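Local coordinates for Old Yellow Enzyme (Pichia, PDB 6AGZ), which probably catalyses the asymmetric reduction of the carbon-carbon double bond of enone compounds, using a bound flavin mononucleotide in a TIM barrel, at residues R367-F370 / N376-Y379. Sequence-based numbering, arbitrary orientation.
Sequences RSRF and NDGY. With FMN (flavin mononucleotide), chain C.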
loop_
_atom_site.group_PDB
_atom_site.type_symbol
_atom_site.label_atom_id
_atom_site.label_comp_id
_atom_site.label_asym_id
_atom_site.label_seq_id
_atom_site.Cartn_x
_atom_site.Cartn_y
_atom_site.Cartn_z
ATOM N N ARG A 367 -20.091 -5.293 -27.758
ATOM C CA ARG A 367 -18.654 -5.549 -27.768
ATOM C C ARG A 367 -18.169 -6.016 -29.135
ATOM O O ARG A 367 -17.023 -5.740 -29.514
ATOM C CB ARG A 367 -18.306 -6.580 -26.690
ATOM C CG ARG A 367 -16.949 -7.246 -26.863
ATOM C CD ARG A 367 -16.533 -8.019 -25.622
ATOM N NE ARG A 367 -16.197 -7.128 -24.515
ATOM C CZ ARG A 367 -15.033 -6.496 -24.394
ATOM N NH1 ARG A 367 -14.090 -6.654 -25.312
ATOM N NH2 ARG A 367 -14.813 -5.705 -23.354
ATOM N N SER A 368 -19.026 -6.697 -29.901
ATOM C CA SER A 368 -18.611 -7.236 -31.193
ATOM C C SER A 368 -18.198 -6.149 -32.177
ATOM O O SER A 368 -17.549 -6.457 -33.183
ATOM C CB SER A 368 -19.737 -8.075 -31.800
ATOM O OG SER A 368 -20.795 -7.253 -32.259
ATOM N N ARG A 369 -18.550 -4.889 -31.914
ATOM C CA ARG A 369 -18.190 -3.779 -32.789
ATOM C C ARG A 369 -17.288 -2.765 -32.093
ATOM O O ARG A 369 -17.136 -1.639 -32.578
ATOM C CB ARG A 369 -19.446 -3.098 -33.337
ATOM C CG ARG A 369 -20.029 -3.797 -34.559
ATOM C CD ARG A 369 -21.477 -4.210 -34.354
ATOM N NE ARG A 369 -22.404 -3.377 -35.115
ATOM C CZ ARG A 369 -23.431 -2.721 -34.585
ATOM N NH1 ARG A 369 -23.673 -2.799 -33.284
ATOM N NH2 ARG A 369 -24.219 -1.988 -35.358
ATOM N N PHE A 370 -16.685 -3.144 -30.963
ATOM C CA PHE A 370 -15.708 -2.276 -30.313
ATOM C C PHE A 370 -14.540 -1.974 -31.244
ATOM O O PHE A 370 -14.118 -0.820 -31.379
ATOM C CB PHE A 370 -15.195 -2.923 -29.025
ATOM C CG PHE A 370 -16.151 -2.838 -27.867
ATOM C CD1 PHE A 370 -17.304 -2.076 -27.945
ATOM C CD2 PHE A 370 -15.880 -3.514 -26.687
ATOM C CE1 PHE A 370 -18.176 -1.999 -26.873
ATOM C CE2 PHE A 370 -16.745 -3.439 -25.611
ATOM C CZ PHE A 370 -17.894 -2.683 -25.704
ATOM N N ASN A 376 -18.071 2.709 -39.591
ATOM C CA ASN A 376 -19.058 3.426 -38.795
ATOM C C ASN A 376 -20.082 2.502 -38.153
ATOM O O ASN A 376 -20.809 2.941 -37.255
ATOM C CB ASN A 376 -19.787 4.463 -39.653
ATOM C CG ASN A 376 -18.885 5.593 -40.099
ATOM O OD1 ASN A 376 -17.835 5.831 -39.505
ATOM N ND2 ASN A 376 -19.294 6.300 -41.145
ATOM N N ASP A 377 -20.165 1.250 -38.597
ATOM C CA ASP A 377 -21.114 0.307 -38.021
ATOM C C ASP A 377 -20.773 0.039 -36.562
ATOM O O ASP A 377 -19.645 -0.339 -36.232
ATOM C CB ASP A 377 -21.111 -0.996 -38.821
ATOM C CG ASP A 377 -22.187 -1.960 -38.366
ATOM O OD1 ASP A 377 -23.181 -1.504 -37.766
ATOM O OD2 ASP A 377 -22.039 -3.176 -38.612
ATOM N N GLY A 378 -21.757 0.235 -35.685
ATOM C CA GLY A 378 -21.511 0.153 -34.260
ATOM C C GLY A 378 -20.650 1.262 -33.708
ATOM O O GLY A 378 -20.225 1.183 -32.551
ATOM N N TYR A 379 -20.374 2.293 -34.504
ATOM C CA TYR A 379 -19.569 3.436 -34.099
ATOM C C TYR A 379 -20.357 4.735 -34.151
ATOM O O TYR A 379 -20.364 5.494 -33.173
ATOM C CB TYR A 379 -18.320 3.531 -34.991
ATOM C CG TYR A 379 -17.300 4.555 -34.546
ATOM C CD1 TYR A 379 -16.422 4.281 -33.505
ATOM C CD2 TYR A 379 -17.202 5.786 -35.180
ATOM C CE1 TYR A 379 -15.484 5.210 -33.099
ATOM C CE2 TYR A 379 -16.265 6.721 -34.781
ATOM C CZ TYR A 379 -15.410 6.428 -33.740
ATOM O OH TYR A 379 -14.478 7.356 -33.340
HETATM N N1 FMN C . -8.289 2.045 -21.327
HETATM C C2 FMN C . -7.159 2.801 -21.577
HETATM O O2 FMN C . -6.504 3.257 -20.639
HETATM N N3 FMN C . -6.758 3.046 -22.874
HETATM C C4 FMN C . -7.489 2.536 -23.926
HETATM O O4 FMN C . -7.139 2.749 -25.086
HETATM C C4A FMN C . -8.625 1.777 -23.676
HETATM N N5 FMN C . -9.351 1.269 -24.729
HETATM C C5A FMN C . -10.481 0.518 -24.490
HETATM C C6 FMN C . -11.208 0.009 -25.558
HETATM C C7 FMN C . -12.347 -0.751 -25.327
HETATM C C7M FMN C . -13.132 -1.296 -26.481
HETATM C C8 FMN C . -12.760 -1.003 -24.026
HETATM C C8M FMN C . -13.991 -1.823 -23.774
HETATM C C9 FMN C . -12.031 -0.497 -22.958
HETATM C C9A FMN C . -10.890 0.268 -23.185
HETATM N N10 FMN C . -10.159 0.774 -22.125
HETATM C C10 FMN C . -9.027 1.529 -22.372
HETATM C "C1'" FMN C . -10.602 0.518 -20.712
HETATM C "C2'" FMN C . -11.646 1.580 -20.355
HETATM O "O2'" FMN C . -11.048 2.857 -20.417
HETATM C "C3'" FMN C . -12.279 1.368 -18.981
HETATM O "O3'" FMN C . -11.300 1.489 -17.974
HETATM C "C4'" FMN C . -12.956 0.003 -18.893
HETATM O "O4'" FMN C . -13.750 -0.205 -20.039
HETATM C "C5'" FMN C . -13.842 -0.111 -17.660
HETATM O "O5'" FMN C . -14.775 0.947 -17.649
HETATM P P FMN C . -16.332 0.653 -17.933
HETATM O O1P FMN C . -16.803 -0.444 -17.008
HETATM O O2P FMN C . -17.143 1.902 -17.683
HETATM O O3P FMN C . -16.498 0.224 -19.371
#
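In the long loop that follows helix 352-358 of this old yellow enzyme's TIM barrel, the chain turns back on itself and is joined across the turn by a salt bridge between Arg-369 and Asp-377, an example of how one arginine can serve two carboxylates while its face packs on backbone. Arg-369 NH2 donates to Asp-377 OD1 at 2.7 Å, with an N-H...O angle of 157°. The oxygen lies at the edge of the guanidinium, near its plane, whereas the nitrogen reaches the carboxylate from above its plane; the two flat groups stand 71° apart, so the union is a single bond and not a paired, coplanar one. Asp-377 contributes by holding CG anti to its backbone N (chi1 -174°), which brings the carboxylate to the arginine. The guanidinium also lies flat against the backbone of Gly-378, whose CA sits 3.5 Å above its plane, over the centre. The positive phi of Gly-378 suits a residue without a side chain, and a CB there would point at Arg-369 CB.

Both charged groups have second partners: Asp-366 takes a salt bridge from Arg-369 NH1, and Ser-392 binds Asp-377 OD2. Arg-36 ties the two sides together, its NH2 bonding to the carbonyl oxygens of Arg-369 and Gly-378.

Segment 367-370 reaches the flavin methyls through its other side chains, while Arg-369 turns away from them. Phe-370 CD2 approaches FMN C7M at 3.5 Å, and the guanidinium of Arg-367 has Phe-370 CE2 over one face, with NH2 4.0 Å from FMN C8M. A leucine in place of Arg-369 would probably leave Asp-377 and Asp-366 without their common guanidinium partner and remove the flat group from over Gly-378 CA. One cation set between two carboxylates probably offsets part of their negative charge, next in sequence to the pocket residue Phe-370.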